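Local structure of glycoside hydrolase family 16 protein (Bacteroides ovatus, 7KR6) at residues Cys142-Ile147 and Ala168-Pro173; Trp130-Asn135 and Asn231-Phe236; Glu205-Ile210 and Phe217-Ile222. The protein probably hydrolyses mixed-linkage beta-glucans as a family 16 endo-glucanase, and is seen here carrying a covalently attached 2-fluoro-glucosyl inhibitor. The protein carries 1 engineered substitution. One frame throughout, in Å; residues are numbered along the deposited sequence.

Contact 1: Cys142-Ile147 and Ala168-Pro173; sequences CGEIDI and AIHYGP. With G2F (2-deoxy-2-fluoro-alpha-D-glucopyranose), chain C.
Glu144 and His170 sit side by side in the sugar-binding groove, as an antiparallel hydrogen-bonded pair of strands 144-150 and 164-171. Glu144 N bonds to His170 O at 3.0 Å, and His170 N returns to Glu144 O. The pattern repeats two residues on, where Asp146 and Ala168 exchange both of their backbone bonds. Between these pairs the Ile145 and Ile169 side chains lie on the other face, and Ile169 CA makes a CA-H...O contact with Glu144 O.

The sequence Glu-Ile-Asp-Ile is part of the family 16 signature. Its alternation puts Glu144 and Asp146 on the groove face. Glu144 OE1 is joined to C1 of the 2-fluoro-glucose by a covalent bond of 1.4 Å, consistent with the role of catalytic nucleophile in a retaining glycosidase. CG of Glu144 is anti to the backbone N (chi1 -163°), and the bend at chi2 then turns the carboxylate to the sugar. The other oxygen, OE2, lies 3.2 Å from His170 CD2, with the carboxylate and ring planes 69° apart.

F2 of the sugar sits over the centre of one His170 ring face, 3.3 Å from His170 NE2. A water in the ring plane links His170 NE2 to Asp146 OD2, at 3.0 Å from each. His170 ND1 is hydrogen-bonded to His178 NE2. Asp146 OD2 approaches the ring oxygen O5 of the sugar at 3.5 Å. Asn61 ND2 is hydrogen-bonded to the sugar.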
loop_
_atom_site.group_PDB
_atom_site.type_symbol
_atom_site.label_atom_id
_atom_site.label_comp_id
_atom_site.label_asym_id
_atom_site.label_seq_id
_atom_site.Cartn_x
_atom_site.Cartn_y
_atom_site.Cartn_z
ATOM N N CYS A 142 -17.983 -0.008 7.470
ATOM C CA CYS A 142 -17.959 0.676 8.782
ATOM C C CYS A 142 -16.866 1.751 8.798
ATOM O O CYS A 142 -16.957 2.635 9.619
ATOM C CB CYS A 142 -17.726 -0.307 9.905
ATOM S SG CYS A 142 -16.247 -1.327 9.666
ATOM N N GLY A 143 -15.900 1.678 7.868
ATOM C CA GLY A 143 -14.740 2.580 7.876
ATOM C C GLY A 143 -13.684 2.066 8.836
ATOM O O GLY A 143 -14.005 1.457 9.872
ATOM N N GLU A 144 -12.417 2.264 8.486
ATOM C CA GLU A 144 -11.299 1.865 9.340
ATOM C C GLU A 144 -10.223 2.956 9.250
ATOM O O GLU A 144 -9.888 3.416 8.103
ATOM C CB GLU A 144 -10.715 0.530 8.906
ATOM C CG GLU A 144 -9.859 -0.152 9.938
ATOM C CD GLU A 144 -8.443 -0.450 9.492
ATOM O OE1 GLU A 144 -8.053 -1.639 9.530
ATOM O OE2 GLU A 144 -7.757 0.500 9.026
ATOM N N ILE A 145 -9.722 3.363 10.403
ATOM C CA ILE A 145 -8.533 4.255 10.514
ATOM C C ILE A 145 -7.450 3.447 11.199
ATOM O O ILE A 145 -7.636 3.051 12.344
ATOM C CB ILE A 145 -8.812 5.551 11.278
ATOM C CG1 ILE A 145 -10.038 6.285 10.740
ATOM C CG2 ILE A 145 -7.570 6.400 11.230
ATOM C CD1 ILE A 145 -10.487 7.381 11.654
ATOM N N ASP A 146 -6.374 3.183 10.471
ATOM C CA ASP A 146 -5.181 2.526 11.026
ATOM C C ASP A 146 -4.252 3.652 11.441
ATOM O O ASP A 146 -3.550 4.181 10.599
ATOM C CB ASP A 146 -4.638 1.503 10.059
ATOM C CG ASP A 146 -3.567 0.630 10.620
ATOM O OD1 ASP A 146 -3.424 0.591 11.878
ATOM O OD2 ASP A 146 -2.977 -0.100 9.731
ATOM N N ILE A 147 -4.261 3.997 12.733
ATOM C CA ILE A 147 -3.491 5.165 13.218
ATOM C C ILE A 147 -1.999 4.811 13.099
ATOM O O ILE A 147 -1.213 5.592 12.544
ATOM C CB ILE A 147 -3.862 5.561 14.655
ATOM C CG1 ILE A 147 -5.321 6.002 14.763
ATOM C CG2 ILE A 147 -2.925 6.641 15.158
ATOM C CD1 ILE A 147 -5.806 6.127 16.168
ATOM N N ALA A 168 -3.163 4.127 7.497
ATOM C CA ALA A 168 -4.055 3.795 6.394
ATOM C C ALA A 168 -5.498 4.159 6.732
ATOM O O ALA A 168 -5.853 4.160 7.920
ATOM C CB ALA A 168 -3.993 2.349 5.996
ATOM N N ILE A 169 -6.297 4.339 5.694
ATOM C CA ILE A 169 -7.771 4.350 5.840
ATOM C C ILE A 169 -8.337 3.339 4.855
ATOM O O ILE A 169 -7.845 3.221 3.708
ATOM C CB ILE A 169 -8.415 5.759 5.721
ATOM C CG1 ILE A 169 -8.017 6.509 4.442
ATOM C CG2 ILE A 169 -8.132 6.601 6.960
ATOM C CD1 ILE A 169 -8.792 7.810 4.228
ATOM N N HIS A 170 -9.389 2.648 5.264
ATOM C CA HIS A 170 -10.132 1.683 4.438
ATOM C C HIS A 170 -11.620 2.051 4.485
ATOM O O HIS A 170 -12.110 2.412 5.544
ATOM C CB HIS A 170 -9.947 0.273 4.953
ATOM C CG HIS A 170 -8.540 -0.202 5.029
ATOM N ND1 HIS A 170 -8.052 -1.179 4.173
ATOM C CD2 HIS A 170 -7.549 0.127 5.873
ATOM C CE1 HIS A 170 -6.809 -1.430 4.509
ATOM N NE2 HIS A 170 -6.465 -0.655 5.547
ATOM N N TYR A 171 -12.303 1.921 3.366
ATOM C CA TYR A 171 -13.695 2.379 3.229
ATOM C C TYR A 171 -14.272 1.773 1.955
ATOM O O TYR A 171 -13.623 0.965 1.281
ATOM C CB TYR A 171 -13.697 3.909 3.297
ATOM C CG TYR A 171 -12.816 4.590 2.289
ATOM C CD1 TYR A 171 -11.475 4.795 2.549
ATOM C CD2 TYR A 171 -13.299 5.027 1.054
ATOM C CE1 TYR A 171 -10.637 5.380 1.616
ATOM C CE2 TYR A 171 -12.489 5.654 0.125
ATOM C CZ TYR A 171 -11.134 5.835 0.402
ATOM O OH TYR A 171 -10.328 6.472 -0.526
ATOM N N GLY A 172 -15.533 2.093 1.682
ATOM C CA GLY A 172 -16.246 1.561 0.501
ATOM C C GLY A 172 -17.417 0.709 0.942
ATOM O O GLY A 172 -17.472 0.283 2.087
ATOM N N PRO A 173 -18.431 0.551 0.059
ATOM C CA PRO A 173 -19.685 -0.039 0.497
ATOM C C PRO A 173 -19.700 -1.551 0.737
ATOM O O PRO A 173 -20.677 -2.021 1.380
ATOM C CB PRO A 173 -20.670 0.360 -0.619
ATOM C CG PRO A 173 -19.804 0.582 -1.837
ATOM C CD PRO A 173 -18.487 1.129 -1.284
HETATM C C1 G2F C . -6.804 -2.058 8.986
HETATM C C2 G2F C . -7.104 -3.304 8.226
HETATM C C3 G2F C . -7.442 -4.455 9.149
HETATM C C4 G2F C . -6.263 -4.674 10.065
HETATM C C5 G2F C . -6.068 -3.349 10.866
HETATM C C6 G2F C . -4.994 -3.344 11.928
HETATM O O3 G2F C . -7.758 -5.618 8.391
HETATM O O4 G2F C . -6.566 -5.831 10.923
HETATM O O5 G2F C . -5.801 -2.227 10.000
HETATM O O6 G2F C . -3.727 -3.845 11.359
HETATM F F2 G2F C . -8.112 -3.014 7.256
HETATM O O HOH W 1 -3.847 -1.050 7.025
#

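Contact 2: Trp130-Asn135 and Asn231-Phe236; sequences WMMGDN and NFYILF. With G2F (2-deoxy-2-fluoro-alpha-D-glucopyranose), chain C.
This is a twisted antiparallel strand pairing, Trp130-Gly133 against Phe232-Phe236, with one face turned to the sugar-binding groove. The strand axes run at 145° to each other. Trp130 pairs with Leu235, and Met132 with Tyr233, each through two backbone hydrogen bonds. Asp134 N extends the ladder to Asn231 O at 2.9 Å.

The Trp130 indole is sandwiched. Leu235 CB lies over its five-membered ring, 3.7 Å from the ring centroid, as a CH-pi contact. C6 of the 2-fluoro-glucose covers the opposite face, 3.5 Å from Trp130 CE2. Trp130 NE1 bonds to Asn237 OD1, which probably limits the turn of the ring.

In the concave sheet of the family 16 beta-jelly roll, Trp130 here forms an aromatic platform against the sugar. Met132 and Tyr233 run side by side on this same face, with Met132 CE 3.4 Å from Tyr233 OH. A water joins Tyr233 OH to Gly133 O. On the reverse face, Met131 bends at chi3 (46°) and brings CE to 3.4 Å from Phe232 CB. Gly133 CA stands over the Phe232 ring, 3.8 Å from its centroid. The Asp134 carboxylate bonds to Ser106 OG and Gly103 N, and a water links OD2 to Asn231 ND2.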
loop_
_atom_site.group_PDB
_atom_site.type_symbol
_atom_site.label_atom_id
_atom_site.label_comp_id
_atom_site.label_asym_id
_atom_site.label_seq_id
_atom_site.Cartn_x
_atom_site.Cartn_y
_atom_site.Cartn_z
ATOM N N TRP A 130 -5.856 1.323 16.193
ATOM C CA TRP A 130 -6.761 1.634 15.075
ATOM C C TRP A 130 -8.204 1.812 15.549
ATOM O O TRP A 130 -8.462 1.723 16.732
ATOM C CB TRP A 130 -6.591 0.547 14.021
ATOM C CG TRP A 130 -6.777 -0.876 14.441
ATOM C CD1 TRP A 130 -5.998 -1.619 15.280
ATOM C CD2 TRP A 130 -7.691 -1.800 13.843
ATOM N NE1 TRP A 130 -6.411 -2.918 15.284
ATOM C CE2 TRP A 130 -7.446 -3.054 14.417
ATOM C CE3 TRP A 130 -8.701 -1.686 12.879
ATOM C CZ2 TRP A 130 -8.129 -4.192 14.009
ATOM C CZ3 TRP A 130 -9.377 -2.813 12.502
ATOM C CH2 TRP A 130 -9.103 -4.042 13.058
ATOM N N MET A 131 -9.073 2.157 14.607
ATOM C CA MET A 131 -10.466 2.530 14.916
ATOM C C MET A 131 -11.356 1.994 13.810
ATOM O O MET A 131 -10.904 1.940 12.639
ATOM C CB MET A 131 -10.599 4.051 15.025
ATOM C CG MET A 131 -9.832 4.657 16.152
ATOM S SD MET A 131 -9.679 6.444 15.998
ATOM C CE MET A 131 -11.321 7.053 15.584
ATOM N N MET A 132 -12.590 1.617 14.149
ATOM C CA MET A 132 -13.610 1.336 13.105
ATOM C C MET A 132 -14.912 2.018 13.480
ATOM O O MET A 132 -15.115 2.332 14.651
ATOM C CB MET A 132 -13.883 -0.152 12.897
ATOM C CG MET A 132 -12.750 -0.900 12.173
ATOM S SD MET A 132 -13.095 -2.600 11.707
ATOM C CE MET A 132 -12.822 -3.468 13.234
ATOM N N GLY A 133 -15.758 2.214 12.488
ATOM C CA GLY A 133 -17.068 2.835 12.722
ATOM C C GLY A 133 -17.926 2.020 13.669
ATOM O O GLY A 133 -18.042 0.817 13.536
ATOM N N ASP A 134 -18.515 2.705 14.644
ATOM C CA ASP A 134 -19.352 2.104 15.728
ATOM C C ASP A 134 -20.778 1.933 15.190
ATOM O O ASP A 134 -21.672 2.680 15.637
ATOM C CB ASP A 134 -19.233 2.975 16.969
ATOM C CG ASP A 134 -19.858 2.375 18.220
ATOM O OD1 ASP A 134 -19.800 1.149 18.357
ATOM O OD2 ASP A 134 -20.443 3.164 19.018
ATOM N N ASN A 135 -20.953 1.055 14.221
ATOM C CA ASN A 135 -22.245 0.783 13.548
ATOM C C ASN A 135 -22.234 -0.702 13.239
ATOM O O ASN A 135 -21.208 -1.363 13.507
ATOM C CB ASN A 135 -22.408 1.711 12.339
ATOM C CG ASN A 135 -21.276 1.544 11.350
ATOM O OD1 ASN A 135 -21.068 0.459 10.854
ATOM N ND2 ASN A 135 -20.557 2.620 11.058
ATOM N N ASN A 231 -19.379 8.287 14.714
ATOM C CA ASN A 231 -18.628 7.682 15.819
ATOM C C ASN A 231 -17.792 6.496 15.338
ATOM O O ASN A 231 -18.296 5.596 14.607
ATOM C CB ASN A 231 -19.551 7.219 16.931
ATOM C CG ASN A 231 -20.230 8.372 17.629
ATOM O OD1 ASN A 231 -19.785 9.515 17.576
ATOM N ND2 ASN A 231 -21.359 8.058 18.258
ATOM N N PHE A 232 -16.576 6.443 15.881
ATOM C CA PHE A 232 -15.636 5.305 15.721
ATOM C C PHE A 232 -15.251 4.817 17.108
ATOM O O PHE A 232 -15.051 5.656 17.992
ATOM C CB PHE A 232 -14.405 5.755 14.931
ATOM C CG PHE A 232 -14.495 5.671 13.432
ATOM C CD1 PHE A 232 -15.446 6.397 12.723
ATOM C CD2 PHE A 232 -13.597 4.907 12.700
ATOM C CE1 PHE A 232 -15.501 6.336 11.332
ATOM C CE2 PHE A 232 -13.684 4.829 11.322
ATOM C CZ PHE A 232 -14.597 5.575 10.628
ATOM N N TYR A 233 -15.087 3.507 17.259
ATOM C CA TYR A 233 -14.502 2.881 18.462
ATOM C C TYR A 233 -13.039 2.482 18.218
ATOM O O TYR A 233 -12.520 2.624 17.096
ATOM C CB TYR A 233 -15.323 1.659 18.839
ATOM C CG TYR A 233 -15.359 0.537 17.838
ATOM C CD1 TYR A 233 -14.382 -0.468 17.827
ATOM C CD2 TYR A 233 -16.348 0.437 16.888
ATOM C CE1 TYR A 233 -14.429 -1.536 16.946
ATOM C CE2 TYR A 233 -16.406 -0.624 16.007
ATOM C CZ TYR A 233 -15.426 -1.609 16.006
ATOM O OH TYR A 233 -15.486 -2.658 15.154
ATOM N N ILE A 234 -12.417 2.055 19.293
ATOM C CA ILE A 234 -10.934 1.899 19.380
ATOM C C ILE A 234 -10.591 0.432 19.418
ATOM O O ILE A 234 -11.299 -0.370 20.068
ATOM C CB ILE A 234 -10.388 2.656 20.600
ATOM C CG1 ILE A 234 -10.798 4.118 20.610
ATOM C CG2 ILE A 234 -8.873 2.515 20.705
ATOM C CD1 ILE A 234 -10.774 4.784 21.981
ATOM N N LEU A 235 -9.492 0.083 18.750
ATOM C CA LEU A 235 -8.927 -1.264 18.811
ATOM C C LEU A 235 -7.428 -1.199 19.048
ATOM O O LEU A 235 -6.770 -0.231 18.606
ATOM C CB LEU A 235 -9.149 -2.078 17.537
ATOM C CG LEU A 235 -10.596 -2.206 17.070
ATOM C CD1 LEU A 235 -10.910 -1.187 15.998
ATOM C CD2 LEU A 235 -10.848 -3.595 16.577
ATOM N N PHE A 236 -6.948 -2.224 19.764
ATOM C CA PHE A 236 -5.493 -2.538 19.899
ATOM C C PHE A 236 -5.306 -4.023 19.664
ATOM O O PHE A 236 -6.094 -4.844 20.157
ATOM C CB PHE A 236 -4.933 -2.215 21.286
ATOM C CG PHE A 236 -4.961 -0.766 21.706
ATOM C CD1 PHE A 236 -3.979 0.138 21.352
ATOM C CD2 PHE A 236 -5.991 -0.330 22.529
ATOM C CE1 PHE A 236 -4.014 1.450 21.813
ATOM C CE2 PHE A 236 -6.067 0.992 22.925
ATOM C CZ PHE A 236 -5.075 1.880 22.578
HETATM C C1 G2F C . -6.804 -2.058 8.986
HETATM C C2 G2F C . -7.104 -3.304 8.226
HETATM C C3 G2F C . -7.442 -4.455 9.149
HETATM C C4 G2F C . -6.263 -4.674 10.065
HETATM C C5 G2F C . -6.068 -3.349 10.866
HETATM C C6 G2F C . -4.994 -3.344 11.928
HETATM O O3 G2F C . -7.758 -5.618 8.391
HETATM O O4 G2F C . -6.566 -5.831 10.923
HETATM O O5 G2F C . -5.801 -2.227 10.000
HETATM O O6 G2F C . -3.727 -3.845 11.359
HETATM F F2 G2F C . -8.112 -3.014 7.256
HETATM O O HOH W 2 -17.292 -1.912 13.194
HETATM O O HOH W 3 -22.218 5.100 18.016
HETATM O O HOH W 4 -20.840 5.068 13.451
#

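Contact 3: Glu205-Ile210 and Phe217-Ile222; sequences ENNLTI and FHTFDI
Leu208 and Phe220 form a hydrogen-bonded pair in the beta hairpin of strands 207-212 and 215-221. Leu208 N gives a nearly straight bond to Phe220 O (2.9 Å, 173° at the hydrogen), and Phe220 N returns to Leu208 O. Ile210 N bonds to His218 O at 2.8 Å. Ile210 O then takes two donors, Phe217 N at 2.8 Å and His218 N at 3.3 Å. Two residues opposite one make this a classic beta bulge. At the other end Ile222 N bonds to Asn206 O. Asp204 OD1 accepts from both Asn206 N and Asn207 N, and Ile222 O accepts from His229 NE2.

On the more exposed face, Thr209 OG1 and Thr219 OG1 share a hydrogen bond of 2.8 Å. Each OG1 lies anti to its own carbonyl carbon, which brings the two hydroxyls together. Asp221 OD1 is bonded to Ser223 OG.

The opposite face is mostly apolar, with His218 also on it, its CD2 over the Phe220 ring. Leu208 CD1 meets Ile222 CG2 at 3.6 Å, and Ile210 CD1 lies at the edge of the Phe220 ring. Leu208, Ile210 and Phe220 pack on strand 164-171, while strand 197-203 flanks the hairpin and bonds to Thr209 through Asp202.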
loop_
_atom_site.group_PDB
_atom_site.type_symbol
_atom_site.label_atom_id
_atom_site.label_comp_id
_atom_site.label_asym_id
_atom_site.label_seq_id
_atom_site.Cartn_x
_atom_site.Cartn_y
_atom_site.Cartn_z
ATOM N N GLU A 205 -13.635 17.681 10.303
ATOM C CA GLU A 205 -14.443 17.377 9.105
ATOM C C GLU A 205 -13.586 17.314 7.834
ATOM O O GLU A 205 -14.104 16.785 6.857
ATOM C CB GLU A 205 -15.620 18.354 8.954
ATOM C CG GLU A 205 -15.201 19.774 8.703
ATOM C CD GLU A 205 -16.353 20.772 8.756
ATOM O OE1 GLU A 205 -17.487 20.326 8.914
ATOM O OE2 GLU A 205 -16.094 21.974 8.651
ATOM N N ASN A 206 -12.342 17.817 7.852
ATOM C CA ASN A 206 -11.490 17.894 6.657
ATOM C C ASN A 206 -10.356 16.868 6.695
ATOM O O ASN A 206 -10.044 16.333 5.646
ATOM C CB ASN A 206 -10.925 19.296 6.483
ATOM C CG ASN A 206 -12.028 20.284 6.171
ATOM O OD1 ASN A 206 -12.165 21.307 6.843
ATOM N ND2 ASN A 206 -12.922 19.900 5.287
ATOM N N ASN A 207 -9.753 16.646 7.853
ATOM C CA ASN A 207 -8.444 15.945 7.946
ATOM C C ASN A 207 -8.377 14.920 9.061
ATOM O O ASN A 207 -8.911 15.105 10.178
ATOM C CB ASN A 207 -7.323 16.959 8.158
ATOM C CG ASN A 207 -7.209 17.943 7.011
ATOM O OD1 ASN A 207 -7.329 19.163 7.219
ATOM N ND2 ASN A 207 -6.969 17.448 5.825
ATOM N N LEU A 208 -7.658 13.828 8.759
ATOM C CA LEU A 208 -7.134 12.887 9.763
ATOM C C LEU A 208 -5.622 13.090 9.791
ATOM O O LEU A 208 -5.006 12.892 8.738
ATOM C CB LEU A 208 -7.481 11.465 9.325
ATOM C CG LEU A 208 -8.957 11.107 9.382
ATOM C CD1 LEU A 208 -9.164 9.757 8.741
ATOM C CD2 LEU A 208 -9.490 11.100 10.814
ATOM N N THR A 209 -5.056 13.525 10.910
ATOM C CA THR A 209 -3.606 13.780 10.991
ATOM C C THR A 209 -3.029 12.902 12.066
ATOM O O THR A 209 -3.454 12.995 13.229
ATOM C CB THR A 209 -3.296 15.243 11.263
ATOM O OG1 THR A 209 -3.809 15.955 10.156
ATOM C CG2 THR A 209 -1.810 15.463 11.492
ATOM N N ILE A 210 -2.085 12.043 11.691
ATOM C CA ILE A 210 -1.343 11.164 12.598
ATOM C C ILE A 210 -0.047 11.844 13.046
ATOM O O ILE A 210 0.672 12.367 12.170
ATOM C CB ILE A 210 -1.092 9.790 11.923
ATOM C CG1 ILE A 210 -2.388 9.010 11.635
ATOM C CG2 ILE A 210 -0.209 8.982 12.819
ATOM C CD1 ILE A 210 -3.105 9.409 10.382
ATOM N N PHE A 217 3.125 13.181 11.227
ATOM C CA PHE A 217 3.584 12.058 10.371
ATOM C C PHE A 217 2.863 12.048 9.023
ATOM O O PHE A 217 3.530 11.969 7.977
ATOM C CB PHE A 217 3.385 10.757 11.115
ATOM C CG PHE A 217 3.866 9.526 10.406
ATOM C CD1 PHE A 217 5.220 9.300 10.229
ATOM C CD2 PHE A 217 2.952 8.599 9.905
ATOM C CE1 PHE A 217 5.662 8.136 9.621
ATOM C CE2 PHE A 217 3.406 7.444 9.294
ATOM C CZ PHE A 217 4.753 7.215 9.149
ATOM N N HIS A 218 1.539 12.170 8.999
ATOM C CA HIS A 218 0.775 12.135 7.726
ATOM C C HIS A 218 -0.627 12.715 7.943
ATOM O O HIS A 218 -1.147 12.573 9.066
ATOM C CB HIS A 218 0.677 10.715 7.168
ATOM C CG HIS A 218 0.110 10.703 5.803
ATOM N ND1 HIS A 218 0.749 11.287 4.737
ATOM C CD2 HIS A 218 -1.025 10.172 5.318
ATOM C CE1 HIS A 218 0.005 11.123 3.654
ATOM N NE2 HIS A 218 -1.089 10.453 3.986
ATOM N N THR A 219 -1.199 13.295 6.893
ATOM C CA THR A 219 -2.611 13.756 6.876
ATOM C C THR A 219 -3.319 13.066 5.693
ATOM O O THR A 219 -2.811 13.141 4.543
ATOM C CB THR A 219 -2.685 15.286 6.788
ATOM O OG1 THR A 219 -2.042 15.846 7.929
ATOM C CG2 THR A 219 -4.115 15.769 6.667
ATOM N N PHE A 220 -4.494 12.488 5.988
ATOM C CA PHE A 220 -5.483 12.067 4.979
ATOM C C PHE A 220 -6.579 13.126 4.900
ATOM O O PHE A 220 -7.133 13.530 5.923
ATOM C CB PHE A 220 -6.089 10.714 5.336
ATOM C CG PHE A 220 -5.130 9.567 5.455
ATOM C CD1 PHE A 220 -4.684 8.929 4.311
ATOM C CD2 PHE A 220 -4.735 9.102 6.690
ATOM C CE1 PHE A 220 -3.833 7.848 4.387
ATOM C CE2 PHE A 220 -3.878 8.014 6.765
ATOM C CZ PHE A 220 -3.459 7.383 5.619
ATOM N N ASP A 221 -6.916 13.507 3.678
ATOM C CA ASP A 221 -8.070 14.384 3.353
ATOM C C ASP A 221 -9.339 13.547 3.400
ATOM O O ASP A 221 -9.464 12.627 2.599
ATOM C CB ASP A 221 -7.881 14.996 1.986
ATOM C CG ASP A 221 -9.026 15.873 1.512
ATOM O OD1 ASP A 221 -9.951 16.130 2.278
ATOM O OD2 ASP A 221 -8.896 16.358 0.386
ATOM N N ILE A 222 -10.268 13.870 4.288
ATOM C CA ILE A 222 -11.559 13.129 4.349
ATOM C C ILE A 222 -12.731 14.059 4.051
ATOM O O ILE A 222 -13.865 13.608 4.325
ATOM C CB ILE A 222 -11.730 12.463 5.723
ATOM C CG1 ILE A 222 -11.629 13.436 6.913
ATOM C CG2 ILE A 222 -10.751 11.288 5.866
ATOM C CD1 ILE A 222 -12.244 12.948 8.210
#

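In the fold
Contacts 1 and 2 are neighbours, with centres about 10 Å apart. Strands 125-133 and 144-150 lie side by side, so the order across the sheet is 164-171, 144-150, 125-133, 232-240. Main-chain pairs Ile145-Met131 and Gly143-Gly133 join them, and both contacts reach the 2-fluoro-glucose. Contact 3 is a local hairpin, about 13 Å from contact 1 and 16 Å from contact 2, centre to centre. It packs behind contact 1, with Leu208 against Ile145 and Ile169, and Phe220 against Ala168. Along the chain, contact 1 and then contact 3 fall within the loop closed by contact 2. Strands 144-150 and 164-171 are thus backed by the hairpin on the face away from the sugar.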